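PDB 2XPI: anaphase-promoting complex subunit cut9 from Schizosaccharomyces pombe, which forms part of the anaphase-promoting complex, the E3 ubiquitin ligase controlling mitosis and G1, dimerizing through its first seven TPR repeats and binding hcn1 through later ones. Local coordinates for residues A[93-98]-A[120-125]; A[232-237]-A[276-281]; A[319-324]-A[346-351]; A[496-501]-A[523-528]. One frame throughout, in Å; residues are numbered along the deposited sequence.

Interaction 1: residues A[93-98]-A[120-125]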
# COMPACT_ATOMS: atom_id res chain seq x y z
N ASP A 93 10.92 17.93 4.32
CA ASP A 93 10.04 17.86 5.46
C ASP A 93 8.68 17.33 5.03
O ASP A 93 8.05 16.58 5.76
CB ASP A 93 9.94 19.22 6.14
CG ASP A 93 9.02 19.19 7.32
OD1 ASP A 93 7.93 19.79 7.24
OD2 ASP A 93 9.37 18.55 8.33
N ALA A 94 8.25 17.68 3.83
CA ALA A 94 6.99 17.14 3.31
C ALA A 94 7.01 15.60 3.32
O ALA A 94 6.11 14.96 3.84
CB ALA A 94 6.68 17.68 1.90
N LEU A 95 8.04 15.04 2.70
CA LEU A 95 8.31 13.62 2.67
C LEU A 95 8.17 13.06 4.08
O LEU A 95 7.34 12.20 4.36
CB LEU A 95 9.76 13.43 2.24
CG LEU A 95 10.12 12.48 1.12
CD1 LEU A 95 11.66 12.32 1.07
CD2 LEU A 95 9.42 11.17 1.32
N MET A 96 8.99 13.59 4.98
CA MET A 96 9.06 13.14 6.34
C MET A 96 7.70 13.18 6.99
O MET A 96 7.40 12.38 7.86
CB MET A 96 10.03 14.03 7.11
CG MET A 96 11.24 13.35 7.72
SD MET A 96 12.53 12.78 6.61
CE MET A 96 11.76 11.32 5.96
N GLN A 97 6.86 14.13 6.58
CA GLN A 97 5.55 14.29 7.20
C GLN A 97 4.47 13.59 6.40
O GLN A 97 3.28 13.71 6.72
CB GLN A 97 5.20 15.75 7.37
CG GLN A 97 6.07 16.50 8.35
CD GLN A 97 5.37 17.75 8.83
OE1 GLN A 97 5.91 18.87 8.74
NE2 GLN A 97 4.16 17.58 9.31
N GLN A 98 4.89 12.85 5.37
CA GLN A 98 3.97 12.05 4.56
C GLN A 98 2.90 12.91 3.94
O GLN A 98 1.76 12.48 3.75
CB GLN A 98 3.33 10.94 5.39
CG GLN A 98 4.36 10.10 6.10
CD GLN A 98 3.73 9.04 6.98
OE1 GLN A 98 3.43 7.93 6.53
NE2 GLN A 98 3.54 9.37 8.25
N ALA A 120 16.54 14.51 -8.53
CA ALA A 120 15.83 13.41 -9.19
C ALA A 120 15.64 12.26 -8.21
O ALA A 120 14.58 11.64 -8.17
CB ALA A 120 16.60 12.94 -10.40
N PHE A 121 16.68 11.94 -7.45
CA PHE A 121 16.57 10.89 -6.46
C PHE A 121 15.43 11.15 -5.47
O PHE A 121 14.56 10.31 -5.26
CB PHE A 121 17.87 10.75 -5.67
CG PHE A 121 17.73 9.88 -4.46
CD1 PHE A 121 17.70 8.49 -4.59
CD2 PHE A 121 17.60 10.43 -3.20
CE1 PHE A 121 17.56 7.66 -3.47
CE2 PHE A 121 17.45 9.61 -2.06
CZ PHE A 121 17.42 8.23 -2.20
N TRP A 122 15.46 12.33 -4.86
CA TRP A 122 14.52 12.65 -3.81
C TRP A 122 13.09 12.75 -4.33
O TRP A 122 12.14 12.40 -3.62
CB TRP A 122 14.95 13.92 -3.07
CG TRP A 122 16.10 13.67 -2.15
CD1 TRP A 122 17.38 14.16 -2.25
CD2 TRP A 122 16.09 12.82 -0.99
NE1 TRP A 122 18.15 13.69 -1.22
CE2 TRP A 122 17.38 12.86 -0.43
CE3 TRP A 122 15.11 12.03 -0.38
CZ2 TRP A 122 17.72 12.15 0.73
CZ3 TRP A 122 15.46 11.31 0.78
CH2 TRP A 122 16.75 11.38 1.31
N LEU A 123 12.96 13.19 -5.58
CA LEU A 123 11.65 13.25 -6.22
C LEU A 123 11.16 11.82 -6.45
O LEU A 123 10.01 11.49 -6.16
CB LEU A 123 11.74 13.97 -7.56
CG LEU A 123 10.50 14.70 -8.08
CD1 LEU A 123 10.37 14.59 -9.60
CD2 LEU A 123 9.22 14.26 -7.39
N ALA A 124 12.06 10.99 -6.98
CA ALA A 124 11.79 9.57 -7.15
C ALA A 124 11.33 8.91 -5.84
O ALA A 124 10.41 8.08 -5.86
CB ALA A 124 13.03 8.87 -7.70
N GLN A 125 11.95 9.29 -4.73
CA GLN A 125 11.59 8.78 -3.40
C GLN A 125 10.13 8.99 -3.09
O GLN A 125 9.44 8.09 -2.59
CB GLN A 125 12.39 9.50 -2.33
CG GLN A 125 13.63 8.78 -1.89
CD GLN A 125 13.31 7.61 -1.03
OE1 GLN A 125 13.48 7.65 0.19
NE2 GLN A 125 12.80 6.56 -1.64
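Leu-95 meets Trp-122 through a single methyl, CD1, which sits obliquely at the six-membered part of the indole, 3.8 Å from Trp-122 CE3 and nearly as close to CZ3. The two side chains cross at about a right angle, Leu-95 pointing toward the facing helix while the indole swings in from the flank. That swing follows from the first torsion of Trp-122 (chi1 -76°), which sets CG beside the backbone N and anti to the carbonyl carbon. One face of the indole lies under the neighbouring Phe-121, whose CE2 stands 3.5 Å above the Trp-122 ring plane over its centre, and His-92 packs edge-to-face on the same indole. Its NE1 donates to the carbonyl O of Ile-53, which satisfies this buried polar atom and probably helps hold the ring's rotation. Leu-95 lies in the last turn of its helix, which closes in a Schellman motif with Gln-98, at positive phi, as the C-prime residue. Helix 83-96 of TPR 1 thus packs beside helix 117-129 of TPR 2; Leu-95 also touches Tyr-100 of helix 100-114, Phe-121 reaches helix 150-162, and Asp-93 OD1 accepts a hydrogen bond from Ile-196 N of the second subunit.

Interaction 2: residues A[232-237]-A[276-281]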
# COMPACT_ATOMS: atom_id res chain seq x y z
N LYS A 232 26.05 -3.04 8.82
CA LYS A 232 24.78 -2.42 9.18
C LYS A 232 23.63 -2.87 8.28
O LYS A 232 22.46 -2.63 8.58
CB LYS A 232 24.88 -0.89 9.24
CG LYS A 232 25.88 -0.38 10.27
CD LYS A 232 25.79 1.14 10.53
CE LYS A 232 25.83 1.97 9.25
NZ LYS A 232 27.03 1.69 8.44
N CYS A 233 23.95 -3.56 7.20
CA CYS A 233 22.91 -4.12 6.33
C CYS A 233 22.15 -5.30 6.97
O CYS A 233 22.24 -6.45 6.55
CB CYS A 233 23.48 -4.54 4.99
SG CYS A 233 22.21 -4.72 3.82
N TYR A 234 21.36 -4.98 7.98
CA TYR A 234 20.55 -5.96 8.65
C TYR A 234 19.39 -6.53 7.80
O TYR A 234 18.87 -7.59 8.14
CB TYR A 234 20.08 -5.37 9.98
CG TYR A 234 19.09 -6.20 10.75
CD1 TYR A 234 19.48 -6.91 11.88
CD2 TYR A 234 17.76 -6.25 10.37
CE1 TYR A 234 18.56 -7.66 12.59
CE2 TYR A 234 16.84 -6.97 11.07
CZ TYR A 234 17.24 -7.69 12.17
OH TYR A 234 16.29 -8.43 12.85
N GLU A 235 18.97 -5.87 6.72
CA GLU A 235 17.91 -6.46 5.88
C GLU A 235 18.45 -7.74 5.27
O GLU A 235 17.69 -8.68 5.06
CB GLU A 235 17.43 -5.56 4.72
CG GLU A 235 16.58 -4.35 5.05
CD GLU A 235 15.16 -4.63 5.53
OE1 GLU A 235 14.38 -5.37 4.91
OE2 GLU A 235 14.80 -4.01 6.54
N ALA A 236 19.74 -7.74 4.93
CA ALA A 236 20.43 -8.92 4.41
C ALA A 236 20.51 -10.06 5.45
O ALA A 236 20.10 -11.18 5.18
CB ALA A 236 21.81 -8.55 3.94
N PHE A 237 21.05 -9.75 6.62
CA PHE A 237 21.12 -10.65 7.76
C PHE A 237 19.75 -11.25 8.04
O PHE A 237 19.60 -12.47 8.19
CB PHE A 237 21.57 -9.86 9.00
CG PHE A 237 21.91 -10.70 10.18
CD1 PHE A 237 22.86 -11.71 10.07
CD2 PHE A 237 21.31 -10.47 11.40
CE1 PHE A 237 23.18 -12.51 11.17
CE2 PHE A 237 21.63 -11.25 12.50
CZ PHE A 237 22.56 -12.27 12.39
N MET A 276 24.72 -11.89 17.48
CA MET A 276 24.81 -13.19 18.11
C MET A 276 23.50 -13.59 18.80
O MET A 276 23.18 -14.78 18.88
CB MET A 276 26.01 -13.24 19.06
CG MET A 276 27.36 -13.24 18.31
SD MET A 276 28.83 -13.09 19.35
CE MET A 276 27.99 -13.18 20.90
N LEU A 277 22.72 -12.63 19.27
CA LEU A 277 21.43 -12.94 19.89
C LEU A 277 20.45 -13.55 18.90
O LEU A 277 19.46 -14.15 19.32
CB LEU A 277 20.78 -11.70 20.51
CG LEU A 277 21.41 -10.99 21.70
CD1 LEU A 277 20.36 -10.09 22.30
CD2 LEU A 277 21.94 -11.97 22.74
N LYS A 278 20.69 -13.36 17.61
CA LYS A 278 19.80 -13.89 16.57
C LYS A 278 20.08 -15.36 16.24
O LYS A 278 19.33 -15.99 15.50
CB LYS A 278 19.92 -13.06 15.28
CG LYS A 278 19.39 -11.65 15.41
CD LYS A 278 18.05 -11.68 16.13
CE LYS A 278 17.31 -10.35 16.05
NZ LYS A 278 15.90 -10.54 16.52
N LEU A 279 21.16 -15.88 16.81
CA LEU A 279 21.81 -17.08 16.31
C LEU A 279 21.48 -18.35 17.07
O LEU A 279 20.72 -18.34 18.03
CB LEU A 279 23.32 -16.87 16.36
CG LEU A 279 24.01 -16.34 15.11
CD1 LEU A 279 23.04 -15.65 14.16
CD2 LEU A 279 25.13 -15.43 15.55
N ASN A 280 22.08 -19.45 16.62
CA ASN A 280 21.91 -20.75 17.27
C ASN A 280 22.35 -20.73 18.73
O ASN A 280 23.54 -20.56 19.04
CB ASN A 280 22.68 -21.84 16.53
CG ASN A 280 22.35 -23.22 17.06
OD1 ASN A 280 22.94 -23.68 18.05
ND2 ASN A 280 21.40 -23.89 16.42
N LYS A 281 21.38 -20.97 19.61
CA LYS A 281 21.59 -20.92 21.05
C LYS A 281 22.56 -21.97 21.60
O LYS A 281 23.19 -21.73 22.63
CB LYS A 281 20.25 -21.04 21.77
CG LYS A 281 19.97 -19.93 22.75
CD LYS A 281 20.07 -18.57 22.07
CE LYS A 281 19.11 -18.47 20.90
NZ LYS A 281 19.09 -17.10 20.33
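The first turn of helix 234-242, in TPR 5, packs against a type I beta turn, Met-276 to Leu-279, that begins on the last residue of helix 268-276 in TPR 6. Phe-237 carries most of this contact, and does so with its ring edge. Its CE2 lies 3.7 Å from Lys-278 CG, with Lys-278 CB equally near, while Phe-237 CZ meets Leu-279 CD1 at 3.8 Å; both partners lie close to the ring plane. With CG anti to the backbone N (chi1 -170°), the phenyl group is carried out toward the turn. Lys-278 bends at its second torsion (chi2 -45°) and then runs on past Tyr-234, whose OH is 3.9 Å from Lys-278 CE. An alanine at Phe-237 is likely to open a gap beside Leu-279 and to leave the aliphatic stem of Lys-278 and the ring of Tyr-275, which stacks on Phe-237, without their mate. Just beyond the turn, Lys-281 NZ donates to Leu-279 O at 3.1 Å, in the carbonyl plane. The methylene groups of Lys-278 thus serve as apolar surface, while its ammonium group goes on to a salt bridge with Asp-306, so that one side chain joins hydrophobic packing to a charge pair.

Interaction 3: residues A[319-324]-A[346-351]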
# COMPACT_ATOMS: atom_id res chain seq x y z
N SER A 319 13.87 -26.89 28.51
CA SER A 319 12.55 -27.34 28.94
C SER A 319 12.05 -26.67 30.23
O SER A 319 11.27 -27.26 30.99
CB SER A 319 12.52 -28.86 29.10
OG SER A 319 12.90 -29.48 27.88
N ARG A 320 12.49 -25.44 30.48
CA ARG A 320 11.97 -24.67 31.60
C ARG A 320 10.78 -23.87 31.09
O ARG A 320 10.88 -22.66 30.87
CB ARG A 320 13.04 -23.74 32.13
CG ARG A 320 14.39 -24.40 32.32
CD ARG A 320 14.55 -24.92 33.73
NE ARG A 320 14.37 -23.85 34.70
CZ ARG A 320 13.93 -24.04 35.94
NH1 ARG A 320 13.62 -25.26 36.34
NH2 ARG A 320 13.80 -23.00 36.77
N PHE A 321 9.65 -24.54 30.91
CA PHE A 321 8.52 -23.92 30.26
C PHE A 321 7.79 -22.82 31.04
O PHE A 321 7.19 -21.94 30.43
CB PHE A 321 7.54 -25.00 29.79
CG PHE A 321 8.16 -26.02 28.88
CD1 PHE A 321 8.64 -25.65 27.63
CD2 PHE A 321 8.24 -27.36 29.26
CE1 PHE A 321 9.21 -26.60 26.79
CE2 PHE A 321 8.80 -28.31 28.42
CZ PHE A 321 9.29 -27.94 27.19
N ILE A 322 7.80 -22.87 32.37
CA ILE A 322 7.17 -21.82 33.17
C ILE A 322 8.01 -20.57 33.03
O ILE A 322 7.49 -19.46 32.91
CB ILE A 322 7.12 -22.19 34.66
CG1 ILE A 322 6.39 -23.52 34.87
CG2 ILE A 322 6.46 -21.09 35.48
CD1 ILE A 322 6.59 -24.08 36.27
N ASP A 323 9.32 -20.76 33.05
CA ASP A 323 10.23 -19.64 32.88
C ASP A 323 10.02 -18.95 31.53
O ASP A 323 9.91 -17.72 31.49
CB ASP A 323 11.68 -20.07 33.07
CG ASP A 323 11.97 -20.46 34.50
OD1 ASP A 323 11.17 -20.08 35.38
OD2 ASP A 323 12.98 -21.16 34.75
N VAL A 324 9.96 -19.73 30.46
CA VAL A 324 9.67 -19.21 29.13
C VAL A 324 8.39 -18.38 29.13
O VAL A 324 8.35 -17.32 28.52
CB VAL A 324 9.55 -20.34 28.06
CG1 VAL A 324 9.17 -19.76 26.70
CG2 VAL A 324 10.82 -21.16 27.97
N LEU A 346 3.27 -19.76 22.13
CA LEU A 346 2.32 -20.78 21.73
C LEU A 346 2.79 -22.19 22.14
O LEU A 346 2.03 -22.95 22.77
CB LEU A 346 2.12 -20.74 20.22
CG LEU A 346 0.98 -19.90 19.67
CD1 LEU A 346 0.16 -19.28 20.77
CD2 LEU A 346 1.51 -18.83 18.74
N ALA A 347 4.02 -22.53 21.76
CA ALA A 347 4.52 -23.87 22.00
C ALA A 347 4.59 -24.17 23.50
O ALA A 347 4.31 -25.29 23.93
CB ALA A 347 5.86 -24.06 21.34
N SER A 348 4.93 -23.17 24.30
CA SER A 348 4.96 -23.35 25.75
C SER A 348 3.58 -23.49 26.36
O SER A 348 3.40 -24.23 27.32
CB SER A 348 5.72 -22.21 26.44
OG SER A 348 7.09 -22.25 26.07
N LEU A 349 2.59 -22.78 25.81
CA LEU A 349 1.21 -22.94 26.26
C LEU A 349 0.66 -24.34 25.89
O LEU A 349 -0.06 -24.95 26.68
CB LEU A 349 0.28 -21.83 25.73
CG LEU A 349 0.43 -20.40 26.27
CD1 LEU A 349 -0.39 -19.39 25.42
CD2 LEU A 349 0.07 -20.28 27.76
N HIS A 350 1.00 -24.85 24.72
CA HIS A 350 0.56 -26.19 24.34
C HIS A 350 1.12 -27.26 25.29
O HIS A 350 0.42 -28.20 25.68
CB HIS A 350 0.97 -26.50 22.91
CG HIS A 350 0.77 -27.93 22.52
ND1 HIS A 350 1.79 -28.86 22.56
CD2 HIS A 350 -0.33 -28.58 22.08
CE1 HIS A 350 1.32 -30.03 22.16
NE2 HIS A 350 0.04 -29.89 21.86
N GLU A 351 2.38 -27.10 25.66
CA GLU A 351 3.05 -27.99 26.60
C GLU A 351 2.34 -28.04 27.95
O GLU A 351 2.30 -29.07 28.61
CB GLU A 351 4.50 -27.55 26.78
CG GLU A 351 5.06 -27.82 28.16
CD GLU A 351 5.62 -29.21 28.28
OE1 GLU A 351 5.70 -29.73 29.42
OE2 GLU A 351 5.98 -29.80 27.24
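Phe-321 and Glu-351 are brought together by two torsions: chi1 of -56° places the phenyl CG beside its own backbone N, and a bend at the second torsion of Glu-351 (chi2 86°) folds the carboxylate back over the ring. Glu-351 CG makes a CH-pi contact, 3.8 Å from the centroid of the Phe-321 ring and offset toward the rim. Beyond it the carboxylate stacks on the same face, its plane only 21° from that of the ring, with Glu-351 CD 3.3 Å from Phe-321 CE2. The opposite face of the ring is covered by Ser-319 CA, so the phenyl group is sandwiched. The stack joins the first turn of helix 321-334, in TPR 7, to helix 342-352, in TPR 8, at a place where the backbones come near: the CA atoms of Phe-321 and Ser-348 are 5.8 Å apart. One turn further along, Val-324 CG1 lies against Ser-348 OG at 3.3 Å. That hydroxyl is bonded to Leu-344 O within its own helix, so it presents itself to the valine with its polar need already met. Glu-351 OE1, in turn, accepts from the backbone N of Asn-511, which anchors the carboxylate above the ring, and Phe-316 packs edge-to-face on Phe-321.

Interaction 4: residues A[496-501]-A[523-528]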
# COMPACT_ATOMS: atom_id res chain seq x y z
N ASN A 496 19.45 -47.43 31.88
CA ASN A 496 20.27 -46.25 32.12
C ASN A 496 19.68 -45.02 31.44
O ASN A 496 19.61 -43.93 32.02
CB ASN A 496 21.71 -46.48 31.66
CG ASN A 496 22.37 -47.65 32.37
OD1 ASN A 496 23.27 -48.29 31.82
ND2 ASN A 496 21.93 -47.95 33.60
N HIS A 497 19.24 -45.19 30.20
CA HIS A 497 18.64 -44.10 29.46
C HIS A 497 17.34 -43.63 30.08
O HIS A 497 17.17 -42.44 30.32
CB HIS A 497 18.47 -44.48 27.99
CG HIS A 497 19.73 -44.34 27.20
ND1 HIS A 497 20.05 -45.18 26.15
CD2 HIS A 497 20.75 -43.46 27.30
CE1 HIS A 497 21.21 -44.82 25.64
NE2 HIS A 497 21.66 -43.77 26.31
N PHE A 498 16.42 -44.56 30.35
CA PHE A 498 15.19 -44.21 31.06
C PHE A 498 15.43 -43.52 32.40
O PHE A 498 14.75 -42.54 32.73
CB PHE A 498 14.32 -45.43 31.27
CG PHE A 498 13.90 -46.07 30.00
CD1 PHE A 498 13.53 -45.29 28.92
CD2 PHE A 498 13.89 -47.44 29.87
CE1 PHE A 498 13.15 -45.87 27.75
CE2 PHE A 498 13.50 -48.02 28.71
CZ PHE A 498 13.13 -47.24 27.64
N GLN A 499 16.38 -44.02 33.18
CA GLN A 499 16.66 -43.42 34.49
C GLN A 499 17.16 -41.99 34.35
O GLN A 499 16.93 -41.15 35.22
CB GLN A 499 17.64 -44.27 35.30
CG GLN A 499 16.99 -45.40 36.07
CD GLN A 499 18.01 -46.42 36.60
OE1 GLN A 499 17.65 -47.31 37.38
NE2 GLN A 499 19.27 -46.29 36.17
N ASN A 500 17.84 -41.71 33.24
CA ASN A 500 18.37 -40.37 33.02
C ASN A 500 17.36 -39.39 32.46
O ASN A 500 17.44 -38.20 32.73
CB ASN A 500 19.63 -40.42 32.18
CG ASN A 500 20.86 -40.15 33.00
OD1 ASN A 500 21.47 -41.07 33.54
ND2 ASN A 500 21.20 -38.88 33.14
N ALA A 501 16.41 -39.89 31.67
CA ALA A 501 15.28 -39.07 31.26
C ALA A 501 14.59 -38.58 32.52
O ALA A 501 14.42 -37.38 32.71
CB ALA A 501 14.31 -39.88 30.41
N GLY A 523 9.89 -49.73 33.70
CA GLY A 523 9.27 -50.95 34.20
C GLY A 523 9.36 -52.14 33.25
O GLY A 523 9.48 -53.27 33.70
N HIS A 524 9.27 -51.88 31.95
CA HIS A 524 9.37 -52.93 30.92
C HIS A 524 10.80 -53.43 30.76
O HIS A 524 11.02 -54.61 30.50
CB HIS A 524 8.83 -52.44 29.58
CG HIS A 524 7.35 -52.57 29.43
ND1 HIS A 524 6.51 -51.48 29.35
CD2 HIS A 524 6.55 -53.66 29.35
CE1 HIS A 524 5.26 -51.89 29.23
NE2 HIS A 524 5.26 -53.21 29.22
N ALA A 525 11.77 -52.54 30.90
CA ALA A 525 13.16 -52.95 30.89
C ALA A 525 13.43 -53.88 32.07
O ALA A 525 14.14 -54.85 31.96
CB ALA A 525 14.08 -51.73 30.95
N TYR A 526 12.82 -53.57 33.21
CA TYR A 526 13.03 -54.34 34.44
C TYR A 526 12.43 -55.74 34.39
O TYR A 526 13.03 -56.68 34.90
CB TYR A 526 12.45 -53.60 35.64
CG TYR A 526 13.28 -52.46 36.21
CD1 TYR A 526 12.66 -51.37 36.81
CD2 TYR A 526 14.67 -52.50 36.19
CE1 TYR A 526 13.39 -50.33 37.36
CE2 TYR A 526 15.42 -51.46 36.75
CZ TYR A 526 14.77 -50.37 37.33
OH TYR A 526 15.47 -49.31 37.88
N ARG A 527 11.24 -55.90 33.81
CA ARG A 527 10.69 -57.25 33.74
C ARG A 527 11.51 -58.11 32.79
O ARG A 527 11.59 -59.32 32.95
CB ARG A 527 9.22 -57.27 33.33
CG ARG A 527 8.90 -56.38 32.18
CD ARG A 527 7.45 -56.56 31.75
NE ARG A 527 7.32 -57.66 30.82
CZ ARG A 527 7.49 -57.54 29.50
NH1 ARG A 527 7.81 -56.36 28.97
NH2 ARG A 527 7.35 -58.61 28.72
N LYS A 528 12.13 -57.46 31.80
CA LYS A 528 13.01 -58.16 30.87
C LYS A 528 14.21 -58.72 31.60
O LYS A 528 14.62 -59.84 31.34
CB LYS A 528 13.47 -57.21 29.78
CG LYS A 528 12.43 -56.93 28.72
CD LYS A 528 12.31 -58.09 27.75
CE LYS A 528 10.85 -58.36 27.50
NZ LYS A 528 10.15 -58.36 28.83
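Phe-498 and Ala-525 mark the nearest backbone approach of the two helical segments, with 9.0 Å between their CA atoms, so that side chains must bridge the interval. Both point toward the opposing helix, and the methyl CB of Ala-525 lies near the plane of the phenyl ring at its edge, a loose 4.4 Å from Phe-498 CE2. The second bridge is polar: Tyr-526 OH donates to Gln-499 OE1 at 3.0 Å. The hydroxyl approaches with a C=O...donor angle of 143° and is tilted somewhat from the carbonyl plane, while the amide and phenol planes stand 67° apart. Gln-499 spans the distance because its chain is extended beyond CG (chi2 167°). These helices, 491-507 in TPR 12 and 516-528 in TPR 13, belong to successive repeats of the TPR array. An alanine in place of Gln-499 would probably leave the Tyr-526 hydroxyl without this acceptor and the phenol freer to turn. Ile-495 touches both Ala-525 and Tyr-526, and Leu-522 packs on Phe-498 and Gln-499, adding apolar contacts around the bridge. Next to Tyr-526 on helix 516-528, Arg-527 NH2 pairs with an acidic side chain of another protein's chain in a salt bridge, in keeping with the binding of hcn1 by TPR 10-13.

How the interactions relate
The four contacts follow one another along the chain, each joining consecutive TPR repeats, and none touches another. Centres of neighbouring contacts are spaced by 30, 25 and 27 Å, and interactions 1 and 4 lie about 70 Å apart between centres, on opposite sides of the chain's centre. Interactions 1 and 2 both reach the second subunit, in line with the role of TPR 1-7 in homodimerization. Interactions 3 and 4, whose nearest atoms are about 9 Å apart, instead both have the chain of another protein close by. Interaction 3 bridges TPR 7, the last of the dimerizing repeats, and TPR 8, the first that binds hcn1, while interaction 4 lies wholly within the hcn1-binding TPR 10-13.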